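Local coordinates for protein CRISPR-associated endoribonuclease Cas6 1 (Methanocaldococcus jannaschii DSM 2661, PDB 5YI6) that probably cleaves CRISPR transcripts as an RNA-binding endoribonuclease, yielding the CRISPR RNAs of an antiviral defence system, at residues T138-E143 and K147-L152; R193-I196 and I200-R203. All coordinates share one frame; numbering follows the deposited sequence.

Interaction 1 (T138-E143 and K147-L152); sequences TMIETE and KTYDLL
Thr138, Met139 and Ile140 pair with Tyr149, Thr148 and Lys147 in a two-stranded antiparallel beta hairpin. Thr138 with Tyr149 and Ile140 with Lys147 are hydrogen-bonded pairs. Each is closed by two backbone bonds. Tyr149 N gives its hydrogen to Thr138 O at 2.8 Å, and Lys147 N gives its hydrogen to Ile140 O at 2.9 Å. The reverse bonds run from Thr138 N to Tyr149 O and from Ile140 N to Lys147 O. Met139 and Thr148 form the non-hydrogen-bonded pair between them. Here Met139 CA lies 3.4 Å from Lys147 O in a CA-H...O contact.

On the face that carries Thr138, Ile140, Lys147 and Tyr149, the closest apolar contact is between Ile140 and Tyr149. CG1 of Ile140 sits between its own backbone N and carbonyl carbon (chi1 56°). From there the chain reaches across the strands, and Ile140 CD1 meets Tyr149 CB at 3.6 Å. The phenol leads away from the pair, and its OH bonds to Asn155. Farther along, Thr138 CG2 lies 4.1 Å from Leu151 CG, the branch point of the leucine. Near the turn, Thr142 CG2 and OG1 lie across the Lys147 chain at about a right angle, both close to CG. The hydroxyl of Thr142 is hydrogen-bonded to Gly145 and Asp144 within the turn.

On the face with Met139 and Thr148, the methionine folds back at chi2 and chi3. Its end turns to the neighbouring strand, and Met139 SD lies 3.5 Å from Thr148 OG1. Leu146 packs beside this methionine.

The hairpin projects at the protein surface. At its base Leu151 bonds through its backbone to Leu136. The side chain of Leu152 packs against Arg203 and Ser205 of strand 201-213.

Interaction 2 (R193-I196 and I200-R203); sequences RMRI and IYCR
The Tyr201 ring has an arginine over each face. On one side the guanidinium of Arg193 lies flat on the ring, with the planes only 4° apart. This is a stacked cation-pi contact. Arg193 CZ is 3.8 Å from the Tyr201 ring centroid, and Arg193 NH2 comes to 3.2 Å from Tyr201 CG. The opposite face takes the aliphatic part of Arg195. Arg195 CG makes a CH-pi contact 4.0 Å from the Tyr201 ring centroid, offset toward the rim. Arg195 CD reaches Tyr201 OH at 3.5 Å. Both arginine chains are extended from CG to NE. With CG anti to the backbone N (chi1 -177°), the Arg193 guanidinium comes over to the neighbouring strand and reaches the Tyr201 ring. The cation of Arg195 goes past the phenol. It makes a cation-pi contact with Tyr25, and its NE is hydrogen-bonded to Lys197 O. These partners probably help to fix the arginine.

The other face of the sheet carries Met194 and Cys202. Ile196 CG2 meets Cys202 SG at 3.7 Å, and Ile196 CG1 meets Ile200 CG2 at 3.9 Å. Met194 turns away from Cys202 toward Pro133 and Phe234.

Met194 and Cys202 exchange two backbone hydrogen bonds. Nearer the turn, Ile196 N bonds to Ile200 O at 2.8 Å, almost straight at 177°. Arg193 with Arg203 and Arg195 with Tyr201 are the non-hydrogen-bonded pairs. This is the antiparallel ladder of a beta hairpin. Strands 182-195 and 201-213 form the central beta-beta hairpin, the second and third strands, of a ferredoxin-like fold, as in RAMP proteins.

In the fold
Interactions 1 and 2 are consecutive hairpins of the C-terminal Cas6 region, with centres 14 Å apart. They meet directly where the chain leaves strand 145-150. Asp150 OD2 lies 2.8 Å from Arg203 N, a probable hydrogen bond, and 3.2 Å from Cys202 CA. Leu152 CD2 packs 3.9 Å from Arg203 O. The base of the surface hairpin is thus joined to strand 201-213 of the four-stranded sheet. Interaction 2 is nearer the probable catalytic site: the side chain of Ile196 is about 12 Å from that of Lys53, the likely transition-state stabiliser. Interaction 1 lies away from that site. A glycerol, probably from the crystallisation liquor, lies about 3 Å from the Ile140 side chain.

Interaction 1 (T138-E143 and K147-L152)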
loop_
_atom_site.group_PDB
_atom_site.type_symbol
_atom_site.label_atom_id
_atom_site.label_comp_id
_atom_site.label_asym_id
_atom_site.label_seq_id
_atom_site.Cartn_x
_atom_site.Cartn_y
_atom_site.Cartn_z
ATOM N N THR A 138 4.513 -17.748 -3.848
ATOM C CA THR A 138 3.960 -19.094 -3.969
ATOM C C THR A 138 4.911 -20.035 -3.243
ATOM O O THR A 138 6.093 -19.741 -3.102
ATOM C CB THR A 138 3.732 -19.483 -5.456
ATOM O OG1 THR A 138 3.055 -20.741 -5.544
ATOM C CG2 THR A 138 5.024 -19.562 -6.233
ATOM N N MET A 139 4.394 -21.146 -2.738
ATOM C CA MET A 139 5.236 -22.055 -1.964
ATOM C C MET A 139 5.799 -23.126 -2.899
ATOM O O MET A 139 5.112 -23.585 -3.810
ATOM C CB MET A 139 4.433 -22.685 -0.817
ATOM C CG MET A 139 3.710 -21.665 0.063
ATOM S SD MET A 139 4.900 -20.535 0.827
ATOM C CE MET A 139 5.750 -21.740 1.888
ATOM N N ILE A 140 7.064 -23.485 -2.712
ATOM C CA ILE A 140 7.699 -24.471 -3.583
ATOM C C ILE A 140 8.507 -25.445 -2.740
ATOM O O ILE A 140 9.159 -25.060 -1.765
ATOM C CB ILE A 140 8.607 -23.829 -4.633
ATOM C CG1 ILE A 140 9.639 -22.968 -3.917
ATOM C CG2 ILE A 140 7.780 -23.061 -5.634
ATOM C CD1 ILE A 140 10.518 -22.277 -4.831
ATOM N N GLU A 141 8.488 -26.705 -3.142
ATOM C CA GLU A 141 9.281 -27.726 -2.468
ATOM C C GLU A 141 10.719 -27.673 -2.972
ATOM O O GLU A 141 10.961 -27.663 -4.185
ATOM C CB GLU A 141 8.666 -29.101 -2.731
ATOM C CG GLU A 141 9.376 -30.199 -1.977
ATOM C CD GLU A 141 9.199 -30.058 -0.473
ATOM O OE1 GLU A 141 8.142 -29.538 -0.031
ATOM O OE2 GLU A 141 10.142 -30.430 0.261
ATOM N N THR A 142 11.683 -27.616 -2.061
ATOM C CA THR A 142 13.089 -27.649 -2.438
ATOM C C THR A 142 13.760 -28.792 -1.682
ATOM O O THR A 142 13.158 -29.405 -0.800
ATOM C CB THR A 142 13.802 -26.331 -2.092
ATOM O OG1 THR A 142 14.050 -26.315 -0.681
ATOM C CG2 THR A 142 12.919 -25.095 -2.504
ATOM N N GLU A 143 15.034 -29.034 -1.998
ATOM C CA GLU A 143 15.819 -30.023 -1.241
ATOM C C GLU A 143 16.021 -29.612 0.210
ATOM O O GLU A 143 16.448 -30.439 1.027
ATOM C CB GLU A 143 17.177 -30.260 -1.912
ATOM C CG GLU A 143 17.079 -31.029 -3.211
ATOM C CD GLU A 143 18.434 -31.366 -3.822
ATOM O OE1 GLU A 143 19.482 -31.033 -3.238
ATOM O OE2 GLU A 143 18.460 -31.915 -4.945
ATOM N N LYS A 147 9.664 -23.802 0.773
ATOM C CA LYS A 147 10.159 -22.433 0.867
ATOM C C LYS A 147 9.205 -21.485 0.146
ATOM O O LYS A 147 8.377 -21.897 -0.674
ATOM C CB LYS A 147 11.573 -22.292 0.265
ATOM C CG LYS A 147 12.640 -23.238 0.870
ATOM C CD LYS A 147 12.810 -23.007 2.365
ATOM C CE LYS A 147 13.880 -23.928 2.954
ATOM N NZ LYS A 147 13.967 -23.809 4.433
ATOM N N THR A 148 9.347 -20.190 0.439
ATOM C CA THR A 148 8.536 -19.170 -0.213
ATOM C C THR A 148 9.283 -18.603 -1.416
ATOM O O THR A 148 10.413 -18.120 -1.279
ATOM C CB THR A 148 8.205 -18.036 0.773
ATOM O OG1 THR A 148 7.561 -18.574 1.935
ATOM C CG2 THR A 148 7.279 -17.047 0.109
ATOM N N TYR A 149 8.648 -18.629 -2.590
ATOM C CA TYR A 149 9.198 -18.052 -3.807
ATOM C C TYR A 149 8.451 -16.748 -4.082
ATOM O O TYR A 149 7.216 -16.732 -4.072
ATOM C CB TYR A 149 9.018 -19.002 -5.015
ATOM C CG TYR A 149 9.698 -18.497 -6.254
ATOM C CD1 TYR A 149 11.032 -18.781 -6.496
ATOM C CD2 TYR A 149 9.030 -17.697 -7.165
ATOM C CE1 TYR A 149 11.676 -18.307 -7.609
ATOM C CE2 TYR A 149 9.667 -17.209 -8.275
ATOM C CZ TYR A 149 10.989 -17.513 -8.501
ATOM O OH TYR A 149 11.634 -17.005 -9.612
ATOM N N ASP A 150 9.189 -15.685 -4.360
ATOM C CA ASP A 150 8.588 -14.376 -4.652
ATOM C C ASP A 150 8.425 -14.221 -6.162
ATOM O O ASP A 150 9.416 -14.137 -6.892
ATOM C CB ASP A 150 9.465 -13.266 -4.078
ATOM C CG ASP A 150 9.578 -13.339 -2.575
ATOM O OD1 ASP A 150 8.668 -13.893 -1.929
ATOM O OD2 ASP A 150 10.592 -12.851 -2.045
ATOM N N LEU A 151 7.177 -14.180 -6.633
ATOM C CA LEU A 151 6.916 -13.998 -8.051
ATOM C C LEU A 151 7.124 -12.548 -8.468
ATOM O O LEU A 151 6.680 -11.612 -7.783
ATOM C CB LEU A 151 5.481 -14.402 -8.374
ATOM C CG LEU A 151 5.196 -15.889 -8.134
ATOM C CD1 LEU A 151 3.704 -16.168 -8.233
ATOM C CD2 LEU A 151 6.012 -16.720 -9.140
ATOM N N LEU A 152 7.798 -12.367 -9.616
ATOM C CA LEU A 152 7.999 -11.089 -10.289
ATOM C C LEU A 152 7.442 -11.187 -11.707
ATOM O O LEU A 152 7.224 -12.310 -12.188
ATOM C CB LEU A 152 9.495 -10.765 -10.311
ATOM C CG LEU A 152 10.109 -10.746 -8.903
ATOM C CD1 LEU A 152 11.632 -10.649 -8.996
ATOM C CD2 LEU A 152 9.522 -9.583 -8.083
#

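Interaction 2 (R193-I196 and I200-R203)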
loop_
_atom_site.group_PDB
_atom_site.type_symbol
_atom_site.label_atom_id
_atom_site.label_comp_id
_atom_site.label_asym_id
_atom_site.label_seq_id
_atom_site.Cartn_x
_atom_site.Cartn_y
_atom_site.Cartn_z
ATOM N N ARG A 193 14.063 -5.094 -2.864
ATOM C CA ARG A 193 14.214 -5.947 -1.690
ATOM C C ARG A 193 13.582 -5.267 -0.480
ATOM O O ARG A 193 13.913 -4.118 -0.165
ATOM C CB ARG A 193 15.694 -6.253 -1.450
ATOM C CG ARG A 193 15.951 -7.190 -0.279
ATOM C CD ARG A 193 17.433 -7.558 -0.198
ATOM N NE ARG A 193 17.768 -8.316 1.009
ATOM C CZ ARG A 193 18.224 -7.764 2.131
ATOM N NH1 ARG A 193 18.404 -6.448 2.195
ATOM N NH2 ARG A 193 18.515 -8.526 3.179
ATOM N N MET A 194 12.624 -5.946 0.162
ATOM C CA MET A 194 11.806 -5.315 1.195
ATOM C C MET A 194 11.798 -6.213 2.413
ATOM O O MET A 194 11.502 -7.406 2.293
ATOM C CB MET A 194 10.346 -5.075 0.735
ATOM C CG MET A 194 10.197 -4.377 -0.628
ATOM S SD MET A 194 10.594 -2.630 -0.491
ATOM C CE MET A 194 9.220 -1.939 0.438
ATOM N N ARG A 195 12.127 -5.645 3.572
ATOM C CA ARG A 195 12.020 -6.382 4.821
ATOM C C ARG A 195 10.557 -6.546 5.225
ATOM O O ARG A 195 9.787 -5.583 5.196
ATOM C CB ARG A 195 12.785 -5.644 5.917
ATOM C CG ARG A 195 12.918 -6.392 7.210
ATOM C CD ARG A 195 13.785 -5.586 8.181
ATOM N NE ARG A 195 13.867 -6.259 9.467
ATOM C CZ ARG A 195 14.461 -5.752 10.542
ATOM N NH1 ARG A 195 15.027 -4.551 10.489
ATOM N NH2 ARG A 195 14.488 -6.451 11.671
ATOM N N ILE A 196 10.159 -7.762 5.606
ATOM C CA ILE A 196 8.773 -8.006 6.007
ATOM C C ILE A 196 8.656 -8.594 7.396
ATOM O O ILE A 196 7.554 -8.590 7.958
ATOM C CB ILE A 196 8.008 -8.870 4.997
ATOM C CG1 ILE A 196 8.817 -10.124 4.632
ATOM C CG2 ILE A 196 7.681 -8.049 3.763
ATOM C CD1 ILE A 196 8.105 -11.024 3.631
ATOM N N ILE A 200 13.085 -11.588 7.619
ATOM C CA ILE A 200 12.724 -12.058 6.284
ATOM C C ILE A 200 12.704 -10.885 5.316
ATOM O O ILE A 200 12.026 -9.869 5.555
ATOM C CB ILE A 200 11.386 -12.815 6.276
ATOM C CG1 ILE A 200 11.477 -14.034 7.212
ATOM C CG2 ILE A 200 11.081 -13.274 4.852
ATOM C CD1 ILE A 200 10.146 -14.729 7.469
ATOM N N TYR A 201 13.429 -11.035 4.220
ATOM C CA TYR A 201 13.402 -10.073 3.135
ATOM C C TYR A 201 12.776 -10.736 1.914
ATOM O O TYR A 201 13.035 -11.909 1.624
ATOM C CB TYR A 201 14.803 -9.574 2.829
ATOM C CG TYR A 201 15.388 -8.792 3.987
ATOM C CD1 TYR A 201 15.472 -7.398 3.955
ATOM C CD2 TYR A 201 15.801 -9.458 5.152
ATOM C CE1 TYR A 201 16.005 -6.691 5.046
ATOM C CE2 TYR A 201 16.319 -8.773 6.230
ATOM C CZ TYR A 201 16.421 -7.392 6.179
ATOM O OH TYR A 201 16.942 -6.725 7.272
ATOM N N CYS A 202 11.950 -9.998 1.204
ATOM C CA CYS A 202 11.314 -10.529 0.017
ATOM C C CYS A 202 11.675 -9.666 -1.178
ATOM O O CYS A 202 12.198 -8.562 -1.037
ATOM C CB CYS A 202 9.795 -10.611 0.215
ATOM S SG CYS A 202 9.014 -8.986 0.481
ATOM N N ARG A 203 11.405 -10.188 -2.368
ATOM C CA ARG A 203 11.539 -9.427 -3.605
ATOM C C ARG A 203 10.138 -9.032 -4.062
ATOM O O ARG A 203 9.270 -9.901 -4.201
ATOM C CB ARG A 203 12.256 -10.251 -4.673
ATOM C CG ARG A 203 13.660 -10.613 -4.264
ATOM C CD ARG A 203 14.336 -11.588 -5.236
ATOM N NE ARG A 203 14.657 -10.959 -6.516
ATOM C CZ ARG A 203 15.650 -10.082 -6.686
ATOM N NH1 ARG A 203 15.887 -9.560 -7.884
ATOM N NH2 ARG A 203 16.397 -9.709 -5.650
#